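Local coordinates for enoyl-acyl carrier protein reductase (Uncultured bacterium, PDB 6KI9) that probably catalyses the nicotinamide-cofactor-dependent reduction of enoyl-acyl carrier protein, the last reductive step in each round of bacterial fatty-acid elongation, at residues A[289-294]-A[401-406]; A[304-309]-A[397-402]; A[20-25]-A[36-41]; A[178-183]-A[296-301]. All coordinates share one frame; numbering follows the deposited sequence.

Contact 1: A[289-294]-A[401-406]; sequences PEIRTN and LVLEGT
This is a buried apolar contact between a loop and a helix: P289, I291 and T293, on the long connection that follows strand 283-287, lie against V402 and L403 in the middle of helix 394-413. One methyl, V402 CG1, receives two of the loop's side chains. The pyrrolidine ring slides past it, coming closest where P289 CG stands 3.9 Å from V402 CG1, and I291 CG2 reaches V402 CG1 at 3.7 Å. I291 divides its branches. With CG1 held between the backbone N and the carbonyl carbon (chi1 59°), CG2 goes to the valine while the longer arm runs to the leucine, I291 CD1 meeting L403 CD2 at 3.7 Å with the two chains almost perpendicular. The other leucine methyl, L403 CD1, lies 4.0 Å from T293 CG2. Alternate loop residues thus turn to the helix. The chain leaves the C-terminal end of a parallel strand of a Rossmann-like sheet and faces the helix that leads into strand 421-423, the parallel neighbour of 283-287. E290 points away from this helix to hydrogen-bond with Y241 and Q255, and R292 forms salt bridges with D297 and E303. Y33, on helix 33-43, touches I291, V402, L403 and T406. Within the helix, V402 O accepts both T406 N and T406 OG1, the hydroxyl at 2.8 Å from V402 O and above the carbonyl plane, on the face opposite the amide. A tetraethylene glycol, probably from the crystallisation liquor, lies about 4 Å from the I291 side chain.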
loop_
_atom_site.group_PDB
_atom_site.type_symbol
_atom_site.label_atom_id
_atom_site.label_comp_id
_atom_site.label_asym_id
_atom_site.label_seq_id
_atom_site.Cartn_x
_atom_site.Cartn_y
_atom_site.Cartn_z
ATOM N N PRO A 289 -1.856 7.506 4.319
ATOM C CA PRO A 289 -2.329 7.208 5.679
ATOM C C PRO A 289 -2.760 5.766 5.903
ATOM O O PRO A 289 -3.059 5.027 4.958
ATOM C CB PRO A 289 -3.535 8.139 5.840
ATOM C CG PRO A 289 -3.289 9.242 4.867
ATOM C CD PRO A 289 -2.654 8.574 3.688
ATOM N N GLU A 290 -2.796 5.379 7.170
ATOM C CA GLU A 290 -3.468 4.153 7.579
ATOM C C GLU A 290 -4.927 4.183 7.138
ATOM O O GLU A 290 -5.601 5.200 7.291
ATOM C CB GLU A 290 -3.409 3.976 9.099
ATOM C CG GLU A 290 -2.018 3.979 9.702
ATOM C CD GLU A 290 -1.491 5.381 9.988
ATOM O OE1 GLU A 290 -2.223 6.368 9.763
ATOM O OE2 GLU A 290 -0.337 5.486 10.444
ATOM N N ILE A 291 -5.408 3.070 6.592
ATOM C CA ILE A 291 -6.838 2.886 6.353
ATOM C C ILE A 291 -7.212 1.460 6.727
ATOM O O ILE A 291 -6.344 0.601 6.860
ATOM C CB ILE A 291 -7.239 3.138 4.879
ATOM C CG1 ILE A 291 -6.479 2.189 3.955
ATOM C CG2 ILE A 291 -7.009 4.589 4.487
ATOM C CD1 ILE A 291 -6.941 2.250 2.506
ATOM N N ARG A 292 -8.504 1.209 6.901
ATOM C CA ARG A 292 -8.969 -0.145 7.159
ATOM C C ARG A 292 -10.349 -0.298 6.547
ATOM O O ARG A 292 -11.368 -0.115 7.217
ATOM C CB ARG A 292 -8.991 -0.452 8.658
ATOM C CG ARG A 292 -9.063 -1.942 8.951
ATOM C CD ARG A 292 -8.977 -2.232 10.430
ATOM N NE ARG A 292 -8.959 -3.670 10.682
ATOM C CZ ARG A 292 -9.383 -4.226 11.811
ATOM N NH1 ARG A 292 -9.862 -3.465 12.786
ATOM N NH2 ARG A 292 -9.339 -5.542 11.964
ATOM N N THR A 293 -10.370 -0.608 5.253
ATOM C CA THR A 293 -11.628 -0.732 4.523
ATOM C C THR A 293 -12.319 -2.052 4.862
ATOM O O THR A 293 -13.527 -2.198 4.671
ATOM C CB THR A 293 -11.413 -0.629 3.005
ATOM O OG1 THR A 293 -10.464 -1.621 2.587
ATOM C CG2 THR A 293 -10.883 0.751 2.643
ATOM N N ASN A 294 -11.545 -3.009 5.365
ATOM C CA ASN A 294 -12.101 -4.270 5.842
ATOM C C ASN A 294 -11.757 -4.494 7.307
ATOM O O ASN A 294 -10.692 -5.014 7.625
ATOM C CB ASN A 294 -11.586 -5.443 5.012
ATOM C CG ASN A 294 -12.082 -6.781 5.528
ATOM O OD1 ASN A 294 -13.068 -6.850 6.268
ATOM N ND2 ASN A 294 -11.388 -7.853 5.157
ATOM N N LEU A 401 -13.055 8.516 3.187
ATOM C CA LEU A 401 -12.586 9.890 3.001
ATOM C C LEU A 401 -11.114 9.952 2.591
ATOM O O LEU A 401 -10.737 10.738 1.708
ATOM C CB LEU A 401 -12.799 10.710 4.278
ATOM C CG LEU A 401 -14.255 10.947 4.664
ATOM C CD1 LEU A 401 -14.321 11.874 5.872
ATOM C CD2 LEU A 401 -15.031 11.521 3.490
ATOM N N VAL A 402 -10.277 9.145 3.237
ATOM C CA VAL A 402 -8.856 9.139 2.901
ATOM C C VAL A 402 -8.642 8.702 1.451
ATOM O O VAL A 402 -7.857 9.315 0.726
ATOM C CB VAL A 402 -8.053 8.227 3.842
ATOM C CG1 VAL A 402 -6.638 8.039 3.322
ATOM C CG2 VAL A 402 -8.031 8.810 5.253
ATOM N N LEU A 403 -9.342 7.653 1.028
ATOM C CA LEU A 403 -9.237 7.206 -0.370
ATOM C C LEU A 403 -9.616 8.346 -1.329
ATOM O O LEU A 403 -8.895 8.648 -2.331
ATOM C CB LEU A 403 -10.136 5.994 -0.603
ATOM C CG LEU A 403 -9.753 4.731 0.166
ATOM C CD1 LEU A 403 -10.724 3.605 -0.139
ATOM C CD2 LEU A 403 -8.340 4.314 -0.178
ATOM N N GLU A 404 -10.743 8.989 -0.993
ATOM C CA GLU A 404 -11.301 10.078 -1.798
ATOM C C GLU A 404 -10.324 11.240 -1.955
ATOM O O GLU A 404 -10.169 11.789 -3.049
ATOM C CB GLU A 404 -12.607 10.589 -1.181
ATOM C CG GLU A 404 -13.208 11.793 -1.914
ATOM C CD GLU A 404 -14.441 12.359 -1.220
ATOM O OE1 GLU A 404 -14.920 11.755 -0.239
ATOM O OE2 GLU A 404 -14.929 13.422 -1.654
ATOM N N GLY A 405 -9.655 11.608 -0.868
ATOM C CA GLY A 405 -8.726 12.721 -0.894
ATOM C C GLY A 405 -7.404 12.381 -1.559
ATOM O O GLY A 405 -6.784 13.236 -2.208
ATOM N N THR A 406 -6.970 11.135 -1.405
ATOM C CA THR A 406 -5.642 10.730 -1.839
ATOM C C THR A 406 -5.574 10.635 -3.357
ATOM O O THR A 406 -4.535 10.963 -3.935
ATOM C CB THR A 406 -5.231 9.394 -1.183
ATOM O OG1 THR A 406 -5.151 9.582 0.234
ATOM C CG2 THR A 406 -3.868 8.923 -1.667
#

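Contact 2: A[304-309]-A[397-402]; sequences LSLFPL and VLSALV
L306 lays its two methyls over separate residues of helix 394-413. L306 CD2 meets V402 CG2 at 3.6 Å, and L306 CD1 presses to 3.2 Å from S399 OG, a tight approach for a methyl and a hydroxyl oxygen. The leucine reaches this position with chi1 at -99°, well off a staggered value, which suggests some strain. The serine oxygen it covers is not left without polar partners: S399 OG is hydrogen-bonded to T395 O, one turn earlier, and probably to R292 N of the loop. V402 CG2 is also met by the second leucine of the loop, L309 CD2 at 3.7 Å, so that one valine methyl serves both. L309 has its CG opposite the backbone N (chi1 177°), which carries CD2 to the helix, where it also grazes L398 and L401. The two loop leucines are the ends of a type I beta turn, closed by L309 N to L306 O at 2.9 Å, just where helix 309-315 begins. L398 comes closest to the turn's backbone, with L398 CD1 3.6 Å from L306 O and 3.8 Å from F307 CA; its side-chain contacts, oblique at the F307 ring, are looser. F307 starts away from helix 394-413, and its ring packs on L342 and I346 of helix 339-351 and I383 of helix 370-384. L401 continues the apolar surface to W321 of helix 320-331. No hydrogen bond crosses between 304-309 and 397-402 and every touching residue is buried, which suggests that the fit of methyls, rather than polar bonds between these two segments, largely fixes how they lie together.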
loop_
_atom_site.group_PDB
_atom_site.type_symbol
_atom_site.label_atom_id
_atom_site.label_comp_id
_atom_site.label_asym_id
_atom_site.label_seq_id
_atom_site.Cartn_x
_atom_site.Cartn_y
_atom_site.Cartn_z
ATOM N N LEU A 304 -6.982 2.723 14.488
ATOM C CA LEU A 304 -6.854 3.702 15.561
ATOM C C LEU A 304 -6.164 4.965 15.066
ATOM O O LEU A 304 -6.415 6.054 15.601
ATOM C CB LEU A 304 -6.083 3.119 16.747
ATOM C CG LEU A 304 -6.702 1.892 17.408
ATOM C CD1 LEU A 304 -5.785 1.396 18.515
ATOM C CD2 LEU A 304 -8.089 2.191 17.967
ATOM N N SER A 305 -5.316 4.834 14.044
ATOM C CA SER A 305 -4.599 6.009 13.558
ATOM C C SER A 305 -5.514 6.967 12.798
ATOM O O SER A 305 -5.202 8.152 12.640
ATOM C CB SER A 305 -3.428 5.601 12.664
ATOM O OG SER A 305 -2.508 4.778 13.355
ATOM N N LEU A 306 -6.651 6.456 12.343
ATOM C CA LEU A 306 -7.553 7.214 11.473
ATOM C C LEU A 306 -8.403 8.260 12.183
ATOM O O LEU A 306 -8.695 9.304 11.615
ATOM C CB LEU A 306 -8.507 6.258 10.756
ATOM C CG LEU A 306 -8.252 5.801 9.332
ATOM C CD1 LEU A 306 -9.326 4.804 8.950
ATOM C CD2 LEU A 306 -8.253 6.997 8.390
ATOM N N PHE A 307 -8.818 7.965 13.407
ATOM C CA PHE A 307 -9.826 8.784 14.072
ATOM C C PHE A 307 -9.511 10.291 14.153
ATOM O O PHE A 307 -10.424 11.120 13.969
ATOM C CB PHE A 307 -10.097 8.214 15.466
ATOM C CG PHE A 307 -10.744 6.867 15.428
ATOM C CD1 PHE A 307 -12.033 6.722 14.951
ATOM C CD2 PHE A 307 -10.067 5.745 15.864
ATOM C CE1 PHE A 307 -12.635 5.480 14.914
ATOM C CE2 PHE A 307 -10.660 4.495 15.817
ATOM C CZ PHE A 307 -11.943 4.365 15.353
ATOM N N PRO A 308 -8.239 10.660 14.415
ATOM C CA PRO A 308 -7.957 12.104 14.491
ATOM C C PRO A 308 -8.181 12.868 13.186
ATOM O O PRO A 308 -8.152 14.111 13.182
ATOM C CB PRO A 308 -6.480 12.145 14.882
ATOM C CG PRO A 308 -6.277 10.909 15.651
ATOM C CD PRO A 308 -7.083 9.879 14.891
ATOM N N LEU A 309 -8.399 12.151 12.083
ATOM C CA LEU A 309 -8.754 12.821 10.840
ATOM C C LEU A 309 -9.982 13.709 11.047
ATOM O O LEU A 309 -10.079 14.781 10.444
ATOM C CB LEU A 309 -9.000 11.800 9.718
ATOM C CG LEU A 309 -9.445 12.384 8.377
ATOM C CD1 LEU A 309 -8.353 13.267 7.784
ATOM C CD2 LEU A 309 -9.821 11.274 7.393
ATOM N N VAL A 397 -16.284 5.173 7.270
ATOM C CA VAL A 397 -16.456 6.539 6.789
ATOM C C VAL A 397 -15.104 7.208 6.562
ATOM O O VAL A 397 -14.839 7.788 5.491
ATOM C CB VAL A 397 -17.274 7.380 7.790
ATOM C CG1 VAL A 397 -17.395 8.816 7.309
ATOM C CG2 VAL A 397 -18.646 6.763 8.006
ATOM N N LEU A 398 -14.241 7.137 7.571
ATOM C CA LEU A 398 -12.959 7.833 7.485
ATOM C C LEU A 398 -12.012 7.214 6.441
ATOM O O LEU A 398 -11.291 7.939 5.745
ATOM C CB LEU A 398 -12.286 7.871 8.859
ATOM C CG LEU A 398 -13.078 8.637 9.928
ATOM C CD1 LEU A 398 -12.257 8.744 11.211
ATOM C CD2 LEU A 398 -13.524 10.009 9.447
ATOM N N SER A 399 -12.025 5.888 6.309
ATOM C CA SER A 399 -11.199 5.252 5.283
ATOM C C SER A 399 -11.650 5.715 3.914
ATOM O O SER A 399 -10.816 6.020 3.042
ATOM C CB SER A 399 -11.267 3.724 5.364
ATOM O OG SER A 399 -10.639 3.237 6.538
ATOM N N ALA A 400 -12.970 5.761 3.725
ATOM C CA ALA A 400 -13.511 6.242 2.452
ATOM C C ALA A 400 -13.055 7.670 2.156
ATOM O O ALA A 400 -12.692 7.996 1.012
ATOM C CB ALA A 400 -15.025 6.159 2.450
ATOM N N LEU A 401 -13.055 8.516 3.187
ATOM C CA LEU A 401 -12.586 9.890 3.001
ATOM C C LEU A 401 -11.114 9.952 2.591
ATOM O O LEU A 401 -10.737 10.738 1.708
ATOM C CB LEU A 401 -12.799 10.710 4.278
ATOM C CG LEU A 401 -14.255 10.947 4.664
ATOM C CD1 LEU A 401 -14.321 11.874 5.872
ATOM C CD2 LEU A 401 -15.031 11.521 3.490
ATOM N N VAL A 402 -10.277 9.145 3.237
ATOM C CA VAL A 402 -8.856 9.139 2.901
ATOM C C VAL A 402 -8.642 8.702 1.451
ATOM O O VAL A 402 -7.857 9.315 0.726
ATOM C CB VAL A 402 -8.053 8.227 3.842
ATOM C CG1 VAL A 402 -6.638 8.039 3.322
ATOM C CG2 VAL A 402 -8.031 8.810 5.253
#

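Contact 3: A[20-25]-A[36-41]; sequences DVFVLF and GLINEA
F22 of strand 21-25 packs on A41, L37 and I38 of helix 33-43; strand and helix are the first two elements of a beta-alpha-beta unit completed by strand 47-56 in the Rossmann-like sheet. The axes of strand 21-25 and helix residues 36-41 run nearly antiparallel (164°), 9.8 Å apart at closest approach. The F22 ring extends opposite its backbone N (chi1 -179°), toward the helix, and A41 CB covers one face of it, 3.5 Å from F22 CD2. The two other helix residues meet the far end of the ring. L37 CD2 lies at the edge in the ring plane, 4.0 Å from F22 CZ, while I38 CG1 approaches F22 CE1 obliquely at 3.9 Å. A leucine in place of F22 would probably leave A41 CB without the flat surface it rests on and open a gap beside L37. On the sheet, the F22 ring meets that of F156 on strand 155-159. L37 and A41 also touch F411 of helix 394-413. I38 stretches its longer arm (chi2 159°) beyond the ring to the next inward-facing residue, where the two side chains cross at about a right angle and I38 CD1 lies 3.9 Å from L24 CD2.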
loop_
_atom_site.group_PDB
_atom_site.type_symbol
_atom_site.label_atom_id
_atom_site.label_comp_id
_atom_site.label_asym_id
_atom_site.label_seq_id
_atom_site.Cartn_x
_atom_site.Cartn_y
_atom_site.Cartn_z
ATOM N N ASP A 20 -3.111 11.046 -23.636
ATOM C CA ASP A 20 -2.027 10.645 -22.740
ATOM C C ASP A 20 -2.388 9.284 -22.149
ATOM O O ASP A 20 -3.559 8.911 -22.112
ATOM C CB ASP A 20 -1.787 11.688 -21.644
ATOM C CG ASP A 20 -1.213 12.985 -22.192
ATOM O OD1 ASP A 20 -0.560 12.929 -23.264
ATOM O OD2 ASP A 20 -1.412 14.052 -21.565
ATOM N N VAL A 21 -1.383 8.531 -21.716
ATOM C CA VAL A 21 -1.616 7.140 -21.338
ATOM C C VAL A 21 -1.271 6.882 -19.875
ATOM O O VAL A 21 -0.174 7.196 -19.412
ATOM C CB VAL A 21 -0.816 6.173 -22.236
ATOM C CG1 VAL A 21 -1.087 4.731 -21.840
ATOM C CG2 VAL A 21 -1.188 6.405 -23.696
ATOM N N PHE A 22 -2.238 6.317 -19.154
ATOM C CA PHE A 22 -2.076 5.913 -17.767
ATOM C C PHE A 22 -1.890 4.404 -17.722
ATOM O O PHE A 22 -2.725 3.658 -18.228
ATOM C CB PHE A 22 -3.300 6.338 -16.947
ATOM C CG PHE A 22 -3.230 5.982 -15.485
ATOM C CD1 PHE A 22 -3.643 4.736 -15.042
ATOM C CD2 PHE A 22 -2.762 6.900 -14.559
ATOM C CE1 PHE A 22 -3.590 4.409 -13.691
ATOM C CE2 PHE A 22 -2.712 6.587 -13.200
ATOM C CZ PHE A 22 -3.121 5.328 -12.775
ATOM N N VAL A 23 -0.787 3.962 -17.135
ATOM C CA VAL A 23 -0.488 2.537 -17.078
ATOM C C VAL A 23 -0.540 2.029 -15.645
ATOM O O VAL A 23 0.249 2.452 -14.800
ATOM C CB VAL A 23 0.896 2.232 -17.685
ATOM C CG1 VAL A 23 1.174 0.736 -17.644
ATOM C CG2 VAL A 23 0.961 2.751 -19.112
ATOM N N LEU A 24 -1.472 1.122 -15.367
ATOM C CA LEU A 24 -1.552 0.529 -14.038
ATOM C C LEU A 24 -0.605 -0.657 -13.960
ATOM O O LEU A 24 -0.857 -1.709 -14.559
ATOM C CB LEU A 24 -2.976 0.081 -13.704
ATOM C CG LEU A 24 -3.176 -0.354 -12.247
ATOM C CD1 LEU A 24 -3.015 0.839 -11.320
ATOM C CD2 LEU A 24 -4.534 -1.006 -12.051
ATOM N N PHE A 25 0.496 -0.476 -13.243
ATOM C CA PHE A 25 1.475 -1.533 -13.067
ATOM C C PHE A 25 1.135 -2.313 -11.797
ATOM O O PHE A 25 1.733 -2.133 -10.729
ATOM C CB PHE A 25 2.895 -0.959 -13.024
ATOM C CG PHE A 25 3.968 -1.991 -13.241
ATOM C CD1 PHE A 25 4.235 -2.468 -14.515
ATOM C CD2 PHE A 25 4.702 -2.490 -12.175
ATOM C CE1 PHE A 25 5.219 -3.421 -14.726
ATOM C CE2 PHE A 25 5.692 -3.445 -12.381
ATOM C CZ PHE A 25 5.948 -3.911 -13.663
ATOM N N GLY A 36 -9.178 5.348 -6.864
ATOM C CA GLY A 36 -9.311 6.792 -6.920
ATOM C C GLY A 36 -8.353 7.431 -7.917
ATOM O O GLY A 36 -8.706 8.383 -8.630
ATOM N N LEU A 37 -7.127 6.915 -7.953
ATOM C CA LEU A 37 -6.114 7.422 -8.876
ATOM C C LEU A 37 -6.522 7.143 -10.325
ATOM O O LEU A 37 -6.457 8.036 -11.187
ATOM C CB LEU A 37 -4.746 6.801 -8.560
ATOM C CG LEU A 37 -3.588 7.244 -9.465
ATOM C CD1 LEU A 37 -3.397 8.757 -9.381
ATOM C CD2 LEU A 37 -2.307 6.532 -9.074
ATOM N N ILE A 38 -6.965 5.913 -10.577
ATOM C CA ILE A 38 -7.437 5.524 -11.904
ATOM C C ILE A 38 -8.604 6.415 -12.315
ATOM O O ILE A 38 -8.679 6.871 -13.453
ATOM C CB ILE A 38 -7.882 4.051 -11.956
ATOM C CG1 ILE A 38 -6.703 3.117 -11.685
ATOM C CG2 ILE A 38 -8.503 3.728 -13.306
ATOM C CD1 ILE A 38 -7.122 1.732 -11.234
ATOM N N ASN A 39 -9.514 6.669 -11.377
ATOM C CA ASN A 39 -10.643 7.558 -11.640
ATOM C C ASN A 39 -10.226 8.980 -12.022
ATOM O O ASN A 39 -10.822 9.590 -12.915
ATOM C CB ASN A 39 -11.568 7.612 -10.428
ATOM C CG ASN A 39 -12.331 6.326 -10.228
ATOM O OD1 ASN A 39 -12.419 5.498 -11.130
ATOM N ND2 ASN A 39 -12.888 6.150 -9.037
ATOM N N GLU A 40 -9.214 9.508 -11.337
ATOM C CA GLU A 40 -8.675 10.824 -11.680
ATOM C C GLU A 40 -8.099 10.818 -13.094
ATOM O O GLU A 40 -8.330 11.751 -13.867
ATOM C CB GLU A 40 -7.597 11.251 -10.686
ATOM C CG GLU A 40 -8.123 11.626 -9.304
ATOM C CD GLU A 40 -9.056 12.824 -9.341
ATOM O OE1 GLU A 40 -8.707 13.840 -9.982
ATOM O OE2 GLU A 40 -10.145 12.748 -8.735
ATOM N N ALA A 41 -7.349 9.769 -13.420
ATOM C CA ALA A 41 -6.767 9.654 -14.763
ATOM C C ALA A 41 -7.848 9.605 -15.837
ATOM O O ALA A 41 -7.748 10.279 -16.866
ATOM C CB ALA A 41 -5.880 8.420 -14.856
#

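Contact 4: A[178-183]-A[296-301]; sequences IYKGRG and SDIFVG
The C-terminal end of helix 171-180 rests on a compact turn of the loop after strand 283-287, where Y179 and K180 meet I298, F299 and V300. An Asx turn shapes the loop, D297 OD1 accepting F299 N at 3.1 Å from well above the carboxylate plane; the same oxygen also pairs with R292, and F299 is the centre of an inverse gamma turn whose V300 N to I298 O bond is weak. One methyl touches both rings. I298 CG2 makes a CH-pi contact over a face of the Y179 ring, 4.2 Å from its centroid, and sits over the centre of one face of the F299 ring. It holds that place because CG1 is opposite the backbone N (chi1 -157°), leaving CG2 between N and the carbonyl carbon. Y179 and F299 lie side by side, pointing the same way, with the ring planes at an oblique 73° and Y179 CE1 3.6 Å from F299 CD2. An alanine in place of Y179 would probably deprive I298 CG2 of one ring face and leave the exposed F299 ring freer to turn. The aliphatic part of K180 adds a further apolar touch, K180 CG lying 3.8 Å from V300 CG2. A water donates to Y179 O at 2.8 Å and to V300 O at 2.6 Å, tying the two backbones together. I298 also reaches back along helix 171-180 to A175 and N176, Y179 touches Y257 and T261, and V300 leans on S380 of helix 370-384, so this surface turn lies between two helices.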
loop_
_atom_site.group_PDB
_atom_site.type_symbol
_atom_site.label_atom_id
_atom_site.label_comp_id
_atom_site.label_asym_id
_atom_site.label_seq_id
_atom_site.Cartn_x
_atom_site.Cartn_y
_atom_site.Cartn_z
ATOM N N ILE A 178 0.556 -13.133 16.252
ATOM C CA ILE A 178 1.321 -11.889 16.182
ATOM C C ILE A 178 0.402 -10.661 16.145
ATOM O O ILE A 178 0.619 -9.689 16.872
ATOM C CB ILE A 178 2.257 -11.883 14.956
ATOM C CG1 ILE A 178 3.353 -12.935 15.139
ATOM C CG2 ILE A 178 2.880 -10.508 14.746
ATOM C CD1 ILE A 178 4.214 -13.142 13.921
ATOM N N TYR A 179 -0.639 -10.713 15.321
ATOM C CA TYR A 179 -1.509 -9.554 15.122
ATOM C C TYR A 179 -2.610 -9.403 16.165
ATOM O O TYR A 179 -3.039 -8.279 16.453
ATOM C CB TYR A 179 -2.147 -9.610 13.736
ATOM C CG TYR A 179 -1.196 -9.286 12.616
ATOM C CD1 TYR A 179 -0.876 -7.970 12.316
ATOM C CD2 TYR A 179 -0.608 -10.293 11.857
ATOM C CE1 TYR A 179 -0.007 -7.664 11.293
ATOM C CE2 TYR A 179 0.265 -9.991 10.827
ATOM C CZ TYR A 179 0.561 -8.674 10.552
ATOM O OH TYR A 179 1.428 -8.354 9.530
ATOM N N LYS A 180 -3.085 -10.516 16.723
ATOM C CA LYS A 180 -4.266 -10.456 17.585
ATOM C C LYS A 180 -4.080 -11.090 18.963
ATOM O O LYS A 180 -4.970 -11.006 19.806
ATOM C CB LYS A 180 -5.457 -11.119 16.890
ATOM C CG LYS A 180 -5.850 -10.472 15.576
ATOM C CD LYS A 180 -7.172 -11.024 15.075
ATOM C CE LYS A 180 -7.056 -12.506 14.768
ATOM N NZ LYS A 180 -8.348 -13.088 14.312
ATOM N N GLY A 181 -2.926 -11.706 19.200
ATOM C CA GLY A 181 -2.719 -12.428 20.441
ATOM C C GLY A 181 -2.409 -11.560 21.647
ATOM O O GLY A 181 -1.579 -10.645 21.583
ATOM N N ARG A 182 -3.090 -11.862 22.751
ATOM C CA ARG A 182 -2.818 -11.265 24.057
ATOM C C ARG A 182 -2.545 -12.383 25.064
ATOM O O ARG A 182 -2.922 -13.536 24.838
ATOM C CB ARG A 182 -3.989 -10.394 24.523
ATOM C CG ARG A 182 -4.046 -9.019 23.868
ATOM C CD ARG A 182 -5.306 -8.270 24.275
ATOM N NE ARG A 182 -6.516 -8.893 23.750
ATOM C CZ ARG A 182 -7.745 -8.439 23.976
ATOM N NH1 ARG A 182 -8.794 -9.067 23.459
ATOM N NH2 ARG A 182 -7.925 -7.359 24.723
ATOM N N GLY A 183 -1.885 -12.037 26.166
ATOM C CA GLY A 183 -1.572 -12.999 27.212
ATOM C C GLY A 183 -0.651 -14.087 26.700
ATOM O O GLY A 183 0.353 -13.792 26.064
ATOM N N SER A 296 -12.751 -6.608 9.237
ATOM C CA SER A 296 -12.737 -8.018 9.591
ATOM C C SER A 296 -11.359 -8.616 9.329
ATOM O O SER A 296 -11.131 -9.791 9.607
ATOM C CB SER A 296 -13.807 -8.789 8.810
ATOM O OG SER A 296 -15.110 -8.404 9.217
ATOM N N ASP A 297 -10.437 -7.812 8.799
ATOM C CA ASP A 297 -9.100 -8.323 8.507
ATOM C C ASP A 297 -8.291 -8.475 9.793
ATOM O O ASP A 297 -8.785 -8.211 10.892
ATOM C CB ASP A 297 -8.359 -7.443 7.475
ATOM C CG ASP A 297 -7.927 -6.072 8.013
ATOM O OD1 ASP A 297 -7.964 -5.826 9.232
ATOM O OD2 ASP A 297 -7.521 -5.227 7.179
ATOM N N ILE A 298 -7.048 -8.913 9.645
ATOM C CA ILE A 298 -6.248 -9.322 10.787
ATOM C C ILE A 298 -5.572 -8.146 11.496
ATOM O O ILE A 298 -5.105 -8.285 12.630
ATOM C CB ILE A 298 -5.178 -10.344 10.347
ATOM C CG1 ILE A 298 -4.721 -11.194 11.533
ATOM C CG2 ILE A 298 -4.013 -9.640 9.651
ATOM C CD1 ILE A 298 -3.864 -12.378 11.129
ATOM N N PHE A 299 -5.566 -6.980 10.854
ATOM C CA PHE A 299 -4.745 -5.865 11.319
ATOM C C PHE A 299 -5.470 -5.031 12.367
ATOM O O PHE A 299 -5.673 -3.831 12.188
ATOM C CB PHE A 299 -4.328 -4.977 10.145
ATOM C CG PHE A 299 -3.622 -5.723 9.046
ATOM C CD1 PHE A 299 -4.337 -6.287 8.005
ATOM C CD2 PHE A 299 -2.245 -5.869 9.065
ATOM C CE1 PHE A 299 -3.689 -6.983 6.995
ATOM C CE2 PHE A 299 -1.592 -6.558 8.058
ATOM C CZ PHE A 299 -2.314 -7.115 7.024
ATOM N N VAL A 300 -5.852 -5.678 13.462
ATOM C CA VAL A 300 -6.573 -5.022 14.539
ATOM C C VAL A 300 -5.745 -3.875 15.109
ATOM O O VAL A 300 -4.619 -4.076 15.556
ATOM C CB VAL A 300 -6.920 -6.023 15.662
ATOM C CG1 VAL A 300 -7.692 -5.331 16.767
ATOM C CG2 VAL A 300 -7.720 -7.184 15.099
ATOM N N GLY A 301 -6.300 -2.670 15.087
ATOM C CA GLY A 301 -5.595 -1.533 15.641
ATOM C C GLY A 301 -5.063 -0.528 14.628
ATOM O O GLY A 301 -4.781 0.613 14.994
HETATM O O HOH W 1 -2.735 -5.869 15.060
#

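In the fold
Contacts 1, 2 and 4 all draw on the long loop between strand 283-287 and helix 309-315. Contacts 1 and 2, with centres 6 Å apart, share helix 394-413, V402 presenting one methyl to each, and the probable bond between R292 N and S399 OG connects them. Contact 4, with its centre about 20 Å from that of contact 1, is joined to it by the R292 NE to D297 OD1 salt bridge, 2.8 Å. Contact 3 does not touch the others, its nearest atoms about 5 Å from contact 1, but its helix, 33-43, packs on helix 394-413. Tetraethylene glycol, probably from the crystallisation liquor, is bound about 4 Å from the side chains of I291 and of F299, and may mark a pocket there.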